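Local coordinates for Hen1 (Anabaena variabilis, PDB 3JWH), which probably transfers a methyl group from S-adenosylmethionine to the 2'-hydroxyl of the 3'-terminal nucleotide of RNA, at residues A122-L127 against T179-Y184. Numbering follows the deposited sequence.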
loop_
_atom_site.group_PDB
_atom_site.type_symbol
_atom_site.label_atom_id
_atom_site.label_comp_id
_atom_site.label_asym_id
_atom_site.label_seq_id
_atom_site.Cartn_x
_atom_site.Cartn_y
_atom_site.Cartn_z
ATOM N N ALA A 122 -2.492 -12.188 10.908
ATOM C CA ALA A 122 -2.723 -13.064 9.760
ATOM C C ALA A 122 -2.329 -12.355 8.465
ATOM O O ALA A 122 -1.742 -12.947 7.569
ATOM C CB ALA A 122 -4.191 -13.502 9.706
ATOM N N PHE A 123 -2.660 -11.075 8.368
ATOM C CA PHE A 123 -2.321 -10.311 7.179
ATOM C C PHE A 123 -0.805 -10.247 7.011
ATOM O O PHE A 123 -0.293 -10.326 5.894
ATOM C CB PHE A 123 -2.901 -8.901 7.287
ATOM C CG PHE A 123 -2.464 -7.985 6.194
ATOM C CD1 PHE A 123 -2.667 -8.325 4.861
ATOM C CD2 PHE A 123 -1.828 -6.789 6.492
ATOM C CE1 PHE A 123 -2.240 -7.487 3.840
ATOM C CE2 PHE A 123 -1.396 -5.937 5.469
ATOM C CZ PHE A 123 -1.601 -6.289 4.140
ATOM N N GLU A 124 -0.093 -10.115 8.127
ATOM C CA GLU A 124 1.366 -10.038 8.101
ATOM C C GLU A 124 1.990 -11.271 7.469
ATOM O O GLU A 124 2.922 -11.154 6.685
ATOM C CB GLU A 124 1.936 -9.844 9.515
ATOM C CG GLU A 124 1.797 -8.424 10.064
ATOM C CD GLU A 124 2.031 -8.342 11.572
ATOM O OE1 GLU A 124 2.507 -9.342 12.157
ATOM O OE2 GLU A 124 1.747 -7.280 12.168
ATOM N N ARG A 125 1.486 -12.455 7.817
ATOM C CA ARG A 125 2.006 -13.691 7.244
ATOM C C ARG A 125 1.629 -13.773 5.781
ATOM O O ARG A 125 2.471 -14.046 4.933
ATOM C CB ARG A 125 1.470 -14.909 7.991
ATOM C CG ARG A 125 2.184 -15.163 9.312
ATOM C CD ARG A 125 1.765 -16.494 9.892
ATOM N NE ARG A 125 0.332 -16.512 10.167
ATOM C CZ ARG A 125 -0.244 -15.833 11.153
ATOM N NH1 ARG A 125 0.495 -15.085 11.967
ATOM N NH2 ARG A 125 -1.560 -15.900 11.323
ATOM N N VAL A 126 0.361 -13.529 5.486
ATOM C CA VAL A 126 -0.098 -13.556 4.112
ATOM C C VAL A 126 0.817 -12.696 3.238
ATOM O O VAL A 126 1.230 -13.102 2.151
ATOM C CB VAL A 126 -1.528 -13.009 4.003
ATOM C CG1 VAL A 126 -1.952 -12.934 2.539
ATOM C CG2 VAL A 126 -2.475 -13.888 4.798
ATOM N N LEU A 127 1.149 -11.510 3.735
ATOM C CA LEU A 127 1.975 -10.576 2.991
ATOM C C LEU A 127 3.495 -10.805 3.011
ATOM O O LEU A 127 4.138 -10.863 1.957
ATOM C CB LEU A 127 1.662 -9.149 3.474
ATOM C CG LEU A 127 2.562 -7.996 3.027
ATOM C CD1 LEU A 127 2.429 -7.746 1.532
ATOM C CD2 LEU A 127 2.156 -6.753 3.807
ATOM N N THR A 179 10.865 -6.846 10.246
ATOM C CA THR A 179 12.167 -7.248 9.722
ATOM C C THR A 179 12.872 -8.268 10.610
ATOM O O THR A 179 13.912 -8.805 10.236
ATOM C CB THR A 179 13.106 -6.044 9.566
ATOM O OG1 THR A 179 13.553 -5.649 10.863
ATOM C CG2 THR A 179 12.388 -4.872 8.882
ATOM N N GLU A 180 12.314 -8.510 11.790
ATOM C CA GLU A 180 12.880 -9.464 12.741
ATOM C C GLU A 180 12.277 -10.848 12.524
ATOM O O GLU A 180 12.931 -11.860 12.766
ATOM C CB GLU A 180 12.610 -8.999 14.175
ATOM C CG GLU A 180 13.565 -7.930 14.687
ATOM C CD GLU A 180 13.000 -7.134 15.866
ATOM O OE1 GLU A 180 12.189 -7.686 16.647
ATOM O OE2 GLU A 180 13.380 -5.945 16.019
ATOM N N ARG A 181 11.032 -10.880 12.061
ATOM C CA ARG A 181 10.322 -12.128 11.815
ATOM C C ARG A 181 10.378 -12.569 10.370
ATOM O O ARG A 181 10.383 -13.769 10.082
ATOM C CB ARG A 181 8.851 -12.000 12.233
ATOM C CG ARG A 181 8.625 -12.097 13.738
ATOM C CD ARG A 181 7.143 -12.155 14.072
ATOM N NE ARG A 181 6.479 -10.878 13.834
ATOM C CZ ARG A 181 5.267 -10.747 13.301
ATOM N NH1 ARG A 181 4.571 -11.818 12.934
ATOM N NH2 ARG A 181 4.744 -9.541 13.145
ATOM N N PHE A 182 10.428 -11.595 9.467
ATOM C CA PHE A 182 10.451 -11.870 8.043
ATOM C C PHE A 182 11.736 -11.428 7.341
ATOM O O PHE A 182 12.462 -10.575 7.838
ATOM C CB PHE A 182 9.219 -11.218 7.430
ATOM C CG PHE A 182 7.942 -11.643 8.094
ATOM C CD1 PHE A 182 7.391 -12.896 7.833
ATOM C CD2 PHE A 182 7.316 -10.813 9.028
ATOM C CE1 PHE A 182 6.242 -13.314 8.488
ATOM C CE2 PHE A 182 6.169 -11.225 9.685
ATOM C CZ PHE A 182 5.625 -12.475 9.419
ATOM N N ALA A 183 12.014 -12.018 6.181
ATOM C CA ALA A 183 13.237 -11.705 5.431
ATOM C C ALA A 183 13.210 -10.344 4.730
ATOM O O ALA A 183 13.368 -10.253 3.511
ATOM C CB ALA A 183 13.530 -12.831 4.407
ATOM N N TYR A 184 13.015 -9.284 5.502
ATOM C CA TYR A 184 12.970 -7.939 4.937
ATOM C C TYR A 184 13.756 -6.939 5.762
ATOM O O TYR A 184 14.023 -7.156 6.937
ATOM C CB TYR A 184 11.527 -7.411 4.860
ATOM C CG TYR A 184 10.662 -8.071 3.833
ATOM C CD1 TYR A 184 10.081 -9.317 4.078
ATOM C CD2 TYR A 184 10.456 -7.474 2.589
ATOM C CE1 TYR A 184 9.321 -9.951 3.105
ATOM C CE2 TYR A 184 9.699 -8.107 1.617
ATOM C CZ TYR A 184 9.133 -9.344 1.877
ATOM O OH TYR A 184 8.375 -9.973 0.901
#
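OE1 of E124 takes two N-H groups from the guanidinium of R181, making a salt bridge between helix 117-131 and the last residue of helix 168-181. The straighter bond, from R181 NH2 to E124 OE1, measures 2.5 Å, very short, so its exact length is doubtful; R181 NH1 adds a weak, bent one to E124 OE1 at 3.3 Å. The carboxylate is turned 57° from the guanidinium plane instead of meeting it flat. Its other oxygen, OE2, accepts a hydrogen bond from NE1 of W174, so both ends of the carboxylate are tied to helix 168-181. R181 reaches over by a bend about its CG-CD bond (chi3 -71°), which brings one face of the guanidinium against the edge of the F182 ring, F182 CE2 standing 3.6 Å off the guanidinium plane. The F182 ring, just past the end of the helix, packs between the R181 side chain and helix 117-131: R181 CB lies over one face, the backbone O of E124 over the opposite one, 4.1 Å from F182 CZ, and R125 CG at the edge. With an alanine in place of E124, R181 would probably lose its carboxylate partner and W174 NE1 its acceptor, leaving the guanidinium free to turn away from F182. Beyond F182, an inverse gamma turn centred on A183 leads into edge strand 184-188, where the Y184 hydroxyl hydrogen-bonds to P133 O and its ring meets F128 and H209 edge-to-face. Helix 117-131 packs against strands 105-109 and 135-141 of the Rossmann-like methyltransferase sheet, through F123 and L127.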